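Local coordinates for hemoglobin-like protein (Methylacidiphilum infernorum, PDB 4NK2) that binds heme b and, as a group II truncated hemoglobin, probably carries or otherwise handles oxygen at the heme iron, at residues L82-T85 and Q89-S92; L113-G116 and A122-F125; A133-L138 and P178-P183. All coordinates share one frame; numbering follows the deposited sequence.

Contact 1: L82-T85 and Q89-S92; sequences LFPT and QLRS. With HEM (protoporphyrin IX containing Fe), chain C.
Gln89 OE1 and the backbone N of Thr85 are joined by a single water, which donates to OE1 at 2.6 Å and accepts from Thr85 N at 3.0 Å. The bridge spans a short connection of the truncated globin fold, where the loop after helix 53-75 runs into helix 87-104. Here the helix packs against the loop that led into it. The Gln89 chain is extended beyond CG (chi2 -178°), which carries its amide oxygen past Pro84 to the water. Apart from this water the contact is apolar. Pro84 gives 74 Å² to it, the largest share, and its CB meets Gln89 CB at 3.8 Å, carbon against carbon. The CD1 methyl of Leu90 comes to 3.8 Å from Pro84 O, while Pro84 CD lies more loosely, 4.4 Å from Leu90 CD1. The proline therefore rests against two consecutive helix residues, and no direct hydrogen bond crosses between the segments; the one polar link is the water. Phe83 turns the other way. With CG anti to the carbonyl carbon (chi1 -59°), its ring leaves the helix and descends on the heme face opposite the axial His124, the distal face, with Leu74 and Met75 of helix 53-75 packed against it. Thus one short loop serves two surfaces, Pro84 facing helix 87-104 and Phe83 the porphyrin. The ring meets the heme obliquely at one corner: Phe83 CE1 is 3.6 Å and CZ 3.7 Å from the methine carbon CHB of the heme. Just before it in the chain, the carbonyl oxygen of Leu82 stands 3.5 Å from the heme methyl CMA.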
loop_
_atom_site.group_PDB
_atom_site.type_symbol
_atom_site.label_atom_id
_atom_site.label_comp_id
_atom_site.label_asym_id
_atom_site.label_seq_id
_atom_site.Cartn_x
_atom_site.Cartn_y
_atom_site.Cartn_z
ATOM N N LEU A 82 6.549 0.364 16.526
ATOM C CA LEU A 82 7.166 -0.197 15.317
ATOM C C LEU A 82 8.633 -0.534 15.502
ATOM O O LEU A 82 9.221 -1.223 14.654
ATOM C CB LEU A 82 7.048 0.779 14.146
ATOM C CG LEU A 82 5.659 1.143 13.636
ATOM C CD1 LEU A 82 5.779 2.077 12.443
ATOM C CD2 LEU A 82 4.890 -0.127 13.267
ATOM N N PHE A 83 9.230 -0.037 16.590
ATOM C CA PHE A 83 10.682 -0.107 16.760
ATOM C C PHE A 83 11.095 -1.007 17.896
ATOM O O PHE A 83 10.296 -1.298 18.790
ATOM C CB PHE A 83 11.255 1.298 16.971
ATOM C CG PHE A 83 10.965 2.223 15.834
ATOM C CD1 PHE A 83 11.836 2.303 14.755
ATOM C CD2 PHE A 83 9.806 2.976 15.815
ATOM C CE1 PHE A 83 11.558 3.124 13.685
ATOM C CE2 PHE A 83 9.519 3.817 14.740
ATOM C CZ PHE A 83 10.396 3.881 13.674
ATOM N N PRO A 84 12.357 -1.459 17.872
ATOM C CA PRO A 84 12.766 -2.451 18.871
ATOM C C PRO A 84 12.832 -1.868 20.275
ATOM O O PRO A 84 13.110 -0.676 20.464
ATOM C CB PRO A 84 14.174 -2.868 18.407
ATOM C CG PRO A 84 14.246 -2.461 16.965
ATOM C CD PRO A 84 13.408 -1.209 16.870
ATOM N N THR A 85 12.579 -2.734 21.235
ATOM C CA THR A 85 12.634 -2.436 22.639
ATOM C C THR A 85 13.923 -3.012 23.174
ATOM O O THR A 85 14.530 -2.459 24.062
ATOM C CB THR A 85 11.474 -3.132 23.346
ATOM O OG1 THR A 85 10.388 -2.225 23.483
ATOM C CG2 THR A 85 11.892 -3.608 24.705
ATOM N N GLN A 89 19.154 -4.964 19.593
ATOM C CA GLN A 89 18.495 -4.703 18.313
ATOM C C GLN A 89 18.381 -3.199 18.054
ATOM O O GLN A 89 18.565 -2.743 16.927
ATOM C CB GLN A 89 17.102 -5.334 18.271
ATOM C CG GLN A 89 17.120 -6.852 18.104
ATOM C CD GLN A 89 15.721 -7.453 18.021
ATOM O OE1 GLN A 89 14.760 -6.922 18.591
ATOM N NE2 GLN A 89 15.605 -8.572 17.315
ATOM N N LEU A 90 18.081 -2.433 19.083
ATOM C CA LEU A 90 17.964 -1.001 18.922
ATOM C C LEU A 90 19.291 -0.398 18.476
ATOM O O LEU A 90 19.324 0.370 17.546
ATOM C CB LEU A 90 17.478 -0.347 20.208
ATOM C CG LEU A 90 17.215 1.153 20.130
ATOM C CD1 LEU A 90 16.076 1.420 19.205
ATOM C CD2 LEU A 90 16.915 1.709 21.505
ATOM N N ARG A 91 20.376 -0.760 19.144
ATOM C CA ARG A 91 21.712 -0.279 18.749
ATOM C C ARG A 91 22.036 -0.650 17.305
ATOM O O ARG A 91 22.530 0.175 16.531
ATOM C CB ARG A 91 22.805 -0.855 19.661
ATOM C CG ARG A 91 22.736 -0.401 21.115
ATOM C CD ARG A 91 24.013 -0.761 21.886
ATOM N NE ARG A 91 24.281 -2.201 21.941
ATOM C CZ ARG A 91 23.815 -3.025 22.880
ATOM N NH1 ARG A 91 23.024 -2.573 23.847
ATOM N NH2 ARG A 91 24.133 -4.313 22.849
ATOM N N SER A 92 21.780 -1.901 16.944
ATOM C CA SER A 92 22.023 -2.357 15.582
ATOM C C SER A 92 21.337 -1.454 14.568
ATOM O O SER A 92 21.970 -0.979 13.629
ATOM C CB SER A 92 21.532 -3.798 15.407
ATOM O OG SER A 92 22.152 -4.633 16.363
HETATM C CHA HEM C . 15.008 0.503 9.072
HETATM C CHB HEM C . 10.870 2.731 10.214
HETATM C CHC HEM C . 11.580 5.860 6.540
HETATM C CHD HEM C . 16.290 4.634 6.828
HETATM C C1A HEM C . 13.790 0.751 9.655
HETATM C C2A HEM C . 13.070 -0.109 10.591
HETATM C C3A HEM C . 11.922 0.531 10.897
HETATM C C4A HEM C . 11.880 1.792 10.169
HETATM C CMA HEM C . 10.805 0.067 11.859
HETATM C CAA HEM C . 13.554 -1.495 11.110
HETATM C CBA HEM C . 12.895 -2.572 10.223
HETATM C CGA HEM C . 13.266 -4.020 10.529
HETATM O O1A HEM C . 12.346 -4.886 10.572
HETATM O O2A HEM C . 14.468 -4.351 10.721
HETATM C C1B HEM C . 10.623 3.718 9.272
HETATM C C2B HEM C . 9.388 4.462 9.081
HETATM C C3B HEM C . 9.581 5.325 8.068
HETATM C C4B HEM C . 10.945 5.173 7.572
HETATM C CMB HEM C . 8.088 4.317 9.899
HETATM C CAB HEM C . 8.513 6.303 7.542
HETATM C CBB HEM C . 8.688 6.896 6.354
HETATM C C1C HEM C . 12.944 5.850 6.316
HETATM C C2C HEM C . 13.712 6.722 5.437
HETATM C C3C HEM C . 15.009 6.367 5.518
HETATM C C4C HEM C . 15.120 5.269 6.460
HETATM C CMC HEM C . 13.121 7.838 4.547
HETATM C CAC HEM C . 16.221 6.996 4.791
HETATM C CBC HEM C . 16.161 8.229 4.267
HETATM C C1D HEM C . 16.393 3.359 7.335
HETATM C C2D HEM C . 17.558 2.490 7.265
HETATM C C3D HEM C . 17.146 1.212 7.979
HETATM C C4D HEM C . 15.778 1.421 8.398
HETATM C CMD HEM C . 18.944 2.773 6.633
HETATM C CAD HEM C . 18.009 -0.054 8.172
HETATM C CBD HEM C . 17.896 -0.868 6.879
HETATM C CGD HEM C . 18.735 -2.115 7.054
HETATM O O1D HEM C . 18.316 -3.008 7.829
HETATM O O2D HEM C . 19.825 -2.204 6.429
HETATM N NA HEM C . 13.040 1.889 9.429
HETATM N NB HEM C . 11.533 4.188 8.337
HETATM N NC HEM C . 13.852 4.989 6.919
HETATM N ND HEM C . 15.379 2.693 8.005
HETATM FE FE HEM C . 13.420 3.408 8.089
HETATM O O HOH W 1 13.154 -5.382 20.011
#

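Contact 2: L113-G116 and A122-F125; sequences LTRG and ARHF. With HEM (protoporphyrin IX containing Fe), chain C.
Arg123 and Arg115 account for nearly all of the surface buried here, 75 and 41 Å² respectively, and both reach the same heme propionate. Arg123, whose chain is extended from CG to NE, spans the gap from helix 120-124 to the loop and donates from NH2 to Arg115 O at 2.9 Å. The N-H...O angle of 140° and the approach from above the carbonyl plane mark a bent bond. Its stronger anchor lies outside the two segments, at Glu117 O, which NH2 also binds, while NE goes to Pro118 O; the guanidinium is thus pinned by backbone carbonyls. Arg115 instead folds back on itself, bent at chi2 and chi3, which brings NE to heme O2D at 2.8 Å in a straighter bond of 161°; its NH2 adds a weak one to O1D at 3.3 Å. The two guanidinium planes stand 62° apart. Arg115 NH2 and Arg123 NH1 come within 3.6 Å, a closeness the propionate would be expected to offset, since NH1 of Arg123 also lies 3.4 Å from heme O2D. One water links Arg115 O to Arg123 NH1, and a second joins NH1 to Arg115 NH2. A leucine in place of Arg123 would probably leave the carbonyl oxygens of Arg115, Glu117 and Pro118 without this donor and break the water links to Arg115. Gly116, beside the gripped carbonyl, has a positive phi at which a CB would press on Arg115 O. Next to Arg123, His124 binds the heme iron through NE2 at 2.0 Å, with ND1 held by Met120 O. This axial histidine marks the proximal heme site of a globin, and the arginine-held propionate oxygen O2D lies at the porphyrin rim on that same side.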
loop_
_atom_site.group_PDB
_atom_site.type_symbol
_atom_site.label_atom_id
_atom_site.label_comp_id
_atom_site.label_asym_id
_atom_site.label_seq_id
_atom_site.Cartn_x
_atom_site.Cartn_y
_atom_site.Cartn_z
ATOM N N LEU A 113 29.223 -0.894 2.379
ATOM C CA LEU A 113 30.241 -1.847 2.850
ATOM C C LEU A 113 29.698 -2.877 3.836
ATOM O O LEU A 113 30.290 -3.947 4.024
ATOM C CB LEU A 113 31.413 -1.108 3.508
ATOM C CG LEU A 113 32.309 -0.288 2.578
ATOM C CD1 LEU A 113 33.378 0.486 3.350
ATOM C CD2 LEU A 113 32.969 -1.205 1.561
ATOM N N THR A 114 28.592 -2.566 4.486
ATOM C CA THR A 114 28.047 -3.452 5.497
ATOM C C THR A 114 26.735 -4.087 5.076
ATOM O O THR A 114 26.691 -5.258 4.788
ATOM C CB THR A 114 27.866 -2.732 6.825
ATOM O OG1 THR A 114 27.141 -1.524 6.618
ATOM C CG2 THR A 114 29.197 -2.400 7.414
ATOM N N ARG A 115 25.672 -3.300 5.029
ATOM C CA ARG A 115 24.350 -3.829 4.687
ATOM C C ARG A 115 24.238 -4.049 3.179
ATOM O O ARG A 115 23.496 -4.927 2.719
ATOM C CB ARG A 115 23.242 -2.885 5.187
ATOM C CG ARG A 115 23.221 -2.705 6.723
ATOM C CD ARG A 115 22.835 -3.999 7.447
ATOM N NE ARG A 115 21.468 -4.409 7.124
ATOM C CZ ARG A 115 20.966 -5.618 7.361
ATOM N NH1 ARG A 115 21.715 -6.554 7.923
ATOM N NH2 ARG A 115 19.716 -5.893 7.025
ATOM N N GLY A 116 24.982 -3.249 2.415
ATOM C CA GLY A 116 25.034 -3.395 0.969
ATOM C C GLY A 116 24.129 -2.423 0.236
ATOM O O GLY A 116 24.070 -1.233 0.585
ATOM N N ALA A 122 12.165 -1.612 -0.464
ATOM C CA ALA A 122 12.039 -3.064 -0.291
ATOM C C ALA A 122 12.405 -3.489 1.133
ATOM O O ALA A 122 11.731 -4.330 1.755
ATOM C CB ALA A 122 12.914 -3.786 -1.311
ATOM N N ARG A 123 13.490 -2.928 1.652
ATOM C CA ARG A 123 13.891 -3.232 3.025
ATOM C C ARG A 123 12.777 -2.847 4.005
ATOM O O ARG A 123 12.585 -3.526 5.022
ATOM C CB ARG A 123 15.217 -2.538 3.393
ATOM C CG ARG A 123 16.450 -3.104 2.673
ATOM C CD ARG A 123 17.746 -2.385 3.098
ATOM N NE ARG A 123 18.914 -2.778 2.294
ATOM C CZ ARG A 123 19.787 -3.723 2.643
ATOM N NH1 ARG A 123 19.620 -4.392 3.779
ATOM N NH2 ARG A 123 20.834 -4.002 1.862
ATOM N N HIS A 124 12.018 -1.806 3.701
ATOM C CA HIS A 124 10.967 -1.355 4.604
ATOM C C HIS A 124 9.653 -2.148 4.522
ATOM O O HIS A 124 8.782 -1.938 5.333
ATOM C CB HIS A 124 10.714 0.155 4.475
ATOM C CG HIS A 124 11.704 1.005 5.215
ATOM N ND1 HIS A 124 12.941 1.314 4.708
ATOM C CD2 HIS A 124 11.636 1.610 6.422
ATOM C CE1 HIS A 124 13.592 2.067 5.569
ATOM N NE2 HIS A 124 12.822 2.266 6.618
ATOM N N PHE A 125 9.519 -3.060 3.562
ATOM C CA PHE A 125 8.342 -3.931 3.516
ATOM C C PHE A 125 8.204 -4.709 4.835
ATOM O O PHE A 125 7.113 -5.151 5.178
ATOM C CB PHE A 125 8.403 -4.914 2.336
ATOM C CG PHE A 125 8.151 -4.282 0.982
ATOM C CD1 PHE A 125 7.251 -3.232 0.834
ATOM C CD2 PHE A 125 8.814 -4.761 -0.149
ATOM C CE1 PHE A 125 7.026 -2.655 -0.422
ATOM C CE2 PHE A 125 8.594 -4.189 -1.412
ATOM C CZ PHE A 125 7.703 -3.141 -1.546
HETATM C CHA HEM C . 15.008 0.503 9.072
HETATM C CHB HEM C . 10.870 2.731 10.214
HETATM C CHC HEM C . 11.580 5.860 6.540
HETATM C CHD HEM C . 16.290 4.634 6.828
HETATM C C1A HEM C . 13.790 0.751 9.655
HETATM C C2A HEM C . 13.070 -0.109 10.591
HETATM C C3A HEM C . 11.922 0.531 10.897
HETATM C C4A HEM C . 11.880 1.792 10.169
HETATM C CMA HEM C . 10.805 0.067 11.859
HETATM C CAA HEM C . 13.554 -1.495 11.110
HETATM C CBA HEM C . 12.895 -2.572 10.223
HETATM C CGA HEM C . 13.266 -4.020 10.529
HETATM O O1A HEM C . 12.346 -4.886 10.572
HETATM O O2A HEM C . 14.468 -4.351 10.721
HETATM C C1B HEM C . 10.623 3.718 9.272
HETATM C C2B HEM C . 9.388 4.462 9.081
HETATM C C3B HEM C . 9.581 5.325 8.068
HETATM C C4B HEM C . 10.945 5.173 7.572
HETATM C CMB HEM C . 8.088 4.317 9.899
HETATM C CAB HEM C . 8.513 6.303 7.542
HETATM C CBB HEM C . 8.688 6.896 6.354
HETATM C C1C HEM C . 12.944 5.850 6.316
HETATM C C2C HEM C . 13.712 6.722 5.437
HETATM C C3C HEM C . 15.009 6.367 5.518
HETATM C C4C HEM C . 15.120 5.269 6.460
HETATM C CMC HEM C . 13.121 7.838 4.547
HETATM C CAC HEM C . 16.221 6.996 4.791
HETATM C CBC HEM C . 16.161 8.229 4.267
HETATM C C1D HEM C . 16.393 3.359 7.335
HETATM C C2D HEM C . 17.558 2.490 7.265
HETATM C C3D HEM C . 17.146 1.212 7.979
HETATM C C4D HEM C . 15.778 1.421 8.398
HETATM C CMD HEM C . 18.944 2.773 6.633
HETATM C CAD HEM C . 18.009 -0.054 8.172
HETATM C CBD HEM C . 17.896 -0.868 6.879
HETATM C CGD HEM C . 18.735 -2.115 7.054
HETATM O O1D HEM C . 18.316 -3.008 7.829
HETATM O O2D HEM C . 19.825 -2.204 6.429
HETATM N NA HEM C . 13.040 1.889 9.429
HETATM N NB HEM C . 11.533 4.188 8.337
HETATM N NC HEM C . 13.852 4.989 6.919
HETATM N ND HEM C . 15.379 2.693 8.005
HETATM FE FE HEM C . 13.420 3.408 8.089
HETATM O O HOH W 2 21.826 -6.575 4.165
HETATM O O HOH W 3 17.200 -5.173 5.243
#

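Contact 3: A133-L138 and P178-P183; sequences AREIWL and PPRRVP. With HEM (protoporphyrin IX containing Fe), chain C.
Residues 178-183 run extended past one side of helix 131-147, with the CA atoms of Glu135 and Arg180 7.8 Å apart, so side chains must bridge the gap. In the globin fold this helix borders the distal heme pocket, and the loop leading to helix 184-192 lies along a side of it turned away from the heme. Arg134 leaves the helix with an almost fully stretched chain (chi1 158°, straight from CG to NE) and grips Arg180 O with two N-H groups. Arg134 NH1 donates to Arg180 O at 2.7 Å with an angle of 154°, in the carbonyl plane and on a lone pair; the bond from Arg134 NH2 to the same oxygen, 3.1 Å, is weak. The charge of Arg134 has a mate in Glu163, which also pairs with Arg181, and NE is taken by Ser166 OG, so the buried guanidinium is held fast. Leu138 CD1 rests over one of its faces.

Glu135 and Arg180 cross at about a right angle and form a salt bridge, Arg180 NH1 to Glu135 OE1 at 3.3 Å; the NH1 comes from above the carboxylate plane, 67° out of it. A water donates to Glu135 OE2 at 2.8 Å and accepts from Arg180 N. Toward the heme, Trp137 lays one ring face over the porphyrin, as the tryptophan of group II truncated hemoglobins does, with its CZ2 3.4 Å from heme C1C.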
loop_
_atom_site.group_PDB
_atom_site.type_symbol
_atom_site.label_atom_id
_atom_site.label_comp_id
_atom_site.label_asym_id
_atom_site.label_seq_id
_atom_site.Cartn_x
_atom_site.Cartn_y
_atom_site.Cartn_z
ATOM N N ALA A 133 2.188 7.322 9.812
ATOM C CA ALA A 133 3.517 6.896 10.259
ATOM C C ALA A 133 4.626 7.735 9.626
ATOM O O ALA A 133 5.581 8.135 10.302
ATOM C CB ALA A 133 3.728 5.435 9.941
ATOM N N ARG A 134 4.523 7.983 8.324
ATOM C CA ARG A 134 5.507 8.836 7.661
ATOM C C ARG A 134 5.467 10.255 8.215
ATOM O O ARG A 134 6.521 10.869 8.421
ATOM C CB ARG A 134 5.298 8.877 6.142
ATOM C CG ARG A 134 5.931 10.128 5.511
ATOM C CD ARG A 134 5.831 10.138 3.983
ATOM N NE ARG A 134 6.379 11.368 3.421
ATOM C CZ ARG A 134 5.670 12.470 3.172
ATOM N NH1 ARG A 134 4.363 12.500 3.411
ATOM N NH2 ARG A 134 6.270 13.543 2.667
ATOM N N GLU A 135 4.269 10.778 8.469
ATOM C CA GLU A 135 4.154 12.141 8.996
ATOM C C GLU A 135 4.820 12.243 10.355
ATOM O O GLU A 135 5.554 13.196 10.628
ATOM C CB GLU A 135 2.688 12.577 9.099
ATOM C CG GLU A 135 1.989 12.692 7.756
ATOM C CD GLU A 135 0.666 13.436 7.853
ATOM O OE1 GLU A 135 0.427 14.118 8.877
ATOM O OE2 GLU A 135 -0.130 13.343 6.896
ATOM N N ILE A 136 4.565 11.256 11.206
ATOM C CA ILE A 136 5.162 11.232 12.542
ATOM C C ILE A 136 6.683 11.044 12.472
ATOM O O ILE A 136 7.427 11.716 13.180
ATOM C CB ILE A 136 4.529 10.135 13.428
ATOM C CG1 ILE A 136 3.074 10.489 13.774
ATOM C CG2 ILE A 136 5.348 9.935 14.698
ATOM C CD1 ILE A 136 2.317 9.309 14.427
ATOM N N TRP A 137 7.149 10.138 11.616
ATOM C CA TRP A 137 8.589 9.941 11.417
ATOM C C TRP A 137 9.241 11.263 10.988
ATOM O O TRP A 137 10.312 11.628 11.480
ATOM C CB TRP A 137 8.795 8.853 10.359
ATOM C CG TRP A 137 10.222 8.414 10.038
ATOM C CD1 TRP A 137 10.881 7.318 10.535
ATOM C CD2 TRP A 137 11.108 9.006 9.075
ATOM N NE1 TRP A 137 12.130 7.213 9.963
ATOM C CE2 TRP A 137 12.295 8.238 9.065
ATOM C CE3 TRP A 137 11.019 10.126 8.238
ATOM C CZ2 TRP A 137 13.383 8.553 8.250
ATOM C CZ3 TRP A 137 12.097 10.435 7.419
ATOM C CH2 TRP A 137 13.268 9.657 7.438
ATOM N N LEU A 138 8.587 11.987 10.084
ATOM C CA LEU A 138 9.083 13.298 9.643
ATOM C C LEU A 138 9.082 14.358 10.744
ATOM O O LEU A 138 10.037 15.136 10.864
ATOM C CB LEU A 138 8.273 13.796 8.435
ATOM C CG LEU A 138 8.648 13.162 7.092
ATOM C CD1 LEU A 138 7.753 13.665 5.973
ATOM C CD2 LEU A 138 10.122 13.461 6.750
ATOM N N PRO A 178 -3.380 11.729 -1.692
ATOM C CA PRO A 178 -1.935 11.461 -1.794
ATOM C C PRO A 178 -1.202 11.829 -0.500
ATOM O O PRO A 178 -1.704 12.668 0.251
ATOM C CB PRO A 178 -1.484 12.379 -2.933
ATOM C CG PRO A 178 -2.472 13.520 -2.903
ATOM C CD PRO A 178 -3.793 12.902 -2.486
ATOM N N PRO A 179 -0.058 11.180 -0.225
ATOM C CA PRO A 179 0.735 11.521 0.960
ATOM C C PRO A 179 1.017 13.016 0.994
ATOM O O PRO A 179 1.238 13.645 -0.050
ATOM C CB PRO A 179 2.032 10.736 0.745
ATOM C CG PRO A 179 1.565 9.504 -0.010
ATOM C CD PRO A 179 0.507 10.027 -0.956
ATOM N N ARG A 180 0.986 13.577 2.192
ATOM C CA ARG A 180 1.133 15.019 2.383
ATOM C C ARG A 180 2.529 15.499 2.003
ATOM O O ARG A 180 3.522 14.881 2.381
ATOM C CB ARG A 180 0.869 15.329 3.855
ATOM C CG ARG A 180 1.119 16.750 4.309
ATOM C CD ARG A 180 1.219 16.729 5.820
ATOM N NE ARG A 180 1.263 18.057 6.415
ATOM C CZ ARG A 180 1.334 18.269 7.724
ATOM N NH1 ARG A 180 1.372 17.236 8.558
ATOM N NH2 ARG A 180 1.368 19.508 8.202
ATOM N N ARG A 181 2.612 16.599 1.258
ATOM C CA ARG A 181 3.911 17.215 0.998
ATOM C C ARG A 181 4.210 18.235 2.096
ATOM O O ARG A 181 3.322 18.983 2.522
ATOM C CB ARG A 181 3.934 17.893 -0.375
ATOM C CG ARG A 181 3.710 16.946 -1.556
ATOM C CD ARG A 181 4.524 15.664 -1.407
ATOM N NE ARG A 181 5.977 15.897 -1.367
ATOM C CZ ARG A 181 6.706 16.209 -2.436
ATOM N NH1 ARG A 181 6.112 16.360 -3.613
ATOM N NH2 ARG A 181 8.019 16.387 -2.331
ATOM N N VAL A 182 5.453 18.255 2.572
ATOM C CA VAL A 182 5.876 19.246 3.555
ATOM C C VAL A 182 7.075 20.013 3.000
ATOM O O VAL A 182 8.217 19.643 3.246
ATOM C CB VAL A 182 6.246 18.589 4.901
ATOM C CG1 VAL A 182 6.552 19.656 5.957
ATOM C CG2 VAL A 182 5.114 17.689 5.383
ATOM N N PRO A 183 6.819 21.074 2.222
ATOM C CA PRO A 183 7.947 21.827 1.663
ATOM C C PRO A 183 8.673 22.587 2.767
ATOM O O PRO A 183 8.064 22.927 3.793
ATOM C CB PRO A 183 7.274 22.810 0.699
ATOM C CG PRO A 183 5.878 22.975 1.247
ATOM C CD PRO A 183 5.514 21.627 1.810
HETATM C CHA HEM C . 15.008 0.503 9.072
HETATM C CHB HEM C . 10.870 2.731 10.214
HETATM C CHC HEM C . 11.580 5.860 6.540
HETATM C CHD HEM C . 16.290 4.634 6.828
HETATM C C1A HEM C . 13.790 0.751 9.655
HETATM C C2A HEM C . 13.070 -0.109 10.591
HETATM C C3A HEM C . 11.922 0.531 10.897
HETATM C C4A HEM C . 11.880 1.792 10.169
HETATM C CMA HEM C . 10.805 0.067 11.859
HETATM C CAA HEM C . 13.554 -1.495 11.110
HETATM C CBA HEM C . 12.895 -2.572 10.223
HETATM C CGA HEM C . 13.266 -4.020 10.529
HETATM O O1A HEM C . 12.346 -4.886 10.572
HETATM O O2A HEM C . 14.468 -4.351 10.721
HETATM C C1B HEM C . 10.623 3.718 9.272
HETATM C C2B HEM C . 9.388 4.462 9.081
HETATM C C3B HEM C . 9.581 5.325 8.068
HETATM C C4B HEM C . 10.945 5.173 7.572
HETATM C CMB HEM C . 8.088 4.317 9.899
HETATM C CAB HEM C . 8.513 6.303 7.542
HETATM C CBB HEM C . 8.688 6.896 6.354
HETATM C C1C HEM C . 12.944 5.850 6.316
HETATM C C2C HEM C . 13.712 6.722 5.437
HETATM C C3C HEM C . 15.009 6.367 5.518
HETATM C C4C HEM C . 15.120 5.269 6.460
HETATM C CMC HEM C . 13.121 7.838 4.547
HETATM C CAC HEM C . 16.221 6.996 4.791
HETATM C CBC HEM C . 16.161 8.229 4.267
HETATM C C1D HEM C . 16.393 3.359 7.335
HETATM C C2D HEM C . 17.558 2.490 7.265
HETATM C C3D HEM C . 17.146 1.212 7.979
HETATM C C4D HEM C . 15.778 1.421 8.398
HETATM C CMD HEM C . 18.944 2.773 6.633
HETATM C CAD HEM C . 18.009 -0.054 8.172
HETATM C CBD HEM C . 17.896 -0.868 6.879
HETATM C CGD HEM C . 18.735 -2.115 7.054
HETATM O O1D HEM C . 18.316 -3.008 7.829
HETATM O O2D HEM C . 19.825 -2.204 6.429
HETATM N NA HEM C . 13.040 1.889 9.429
HETATM N NB HEM C . 11.533 4.188 8.337
HETATM N NC HEM C . 13.852 4.989 6.919
HETATM N ND HEM C . 15.379 2.693 8.005
HETATM FE FE HEM C . 13.420 3.408 8.089
HETATM O O HOH W 4 0.028 12.024 4.440
#

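The three contacts follow one another along the chain without interleaving, and none touches another: their nearest atoms are about 5 to 7 Å apart. Contact 1 and contact 2 have centres about 16 Å apart, while the centre of contact 3 is about 22 Å from each of theirs. What they share is the heme. Contact 1, at the start of helix 87-104, and contact 3, on helix 131-147, bring aromatic rings to its distal face, whereas contact 2, on helix 120-124, supplies the proximal iron ligand and a propionate anchor. Contacts 2 and 3 sit on opposite sides of the chain's centre. The cofactor is thus enclosed by successive parts of one globin domain, with residues 178-183 joined to helix 131-147.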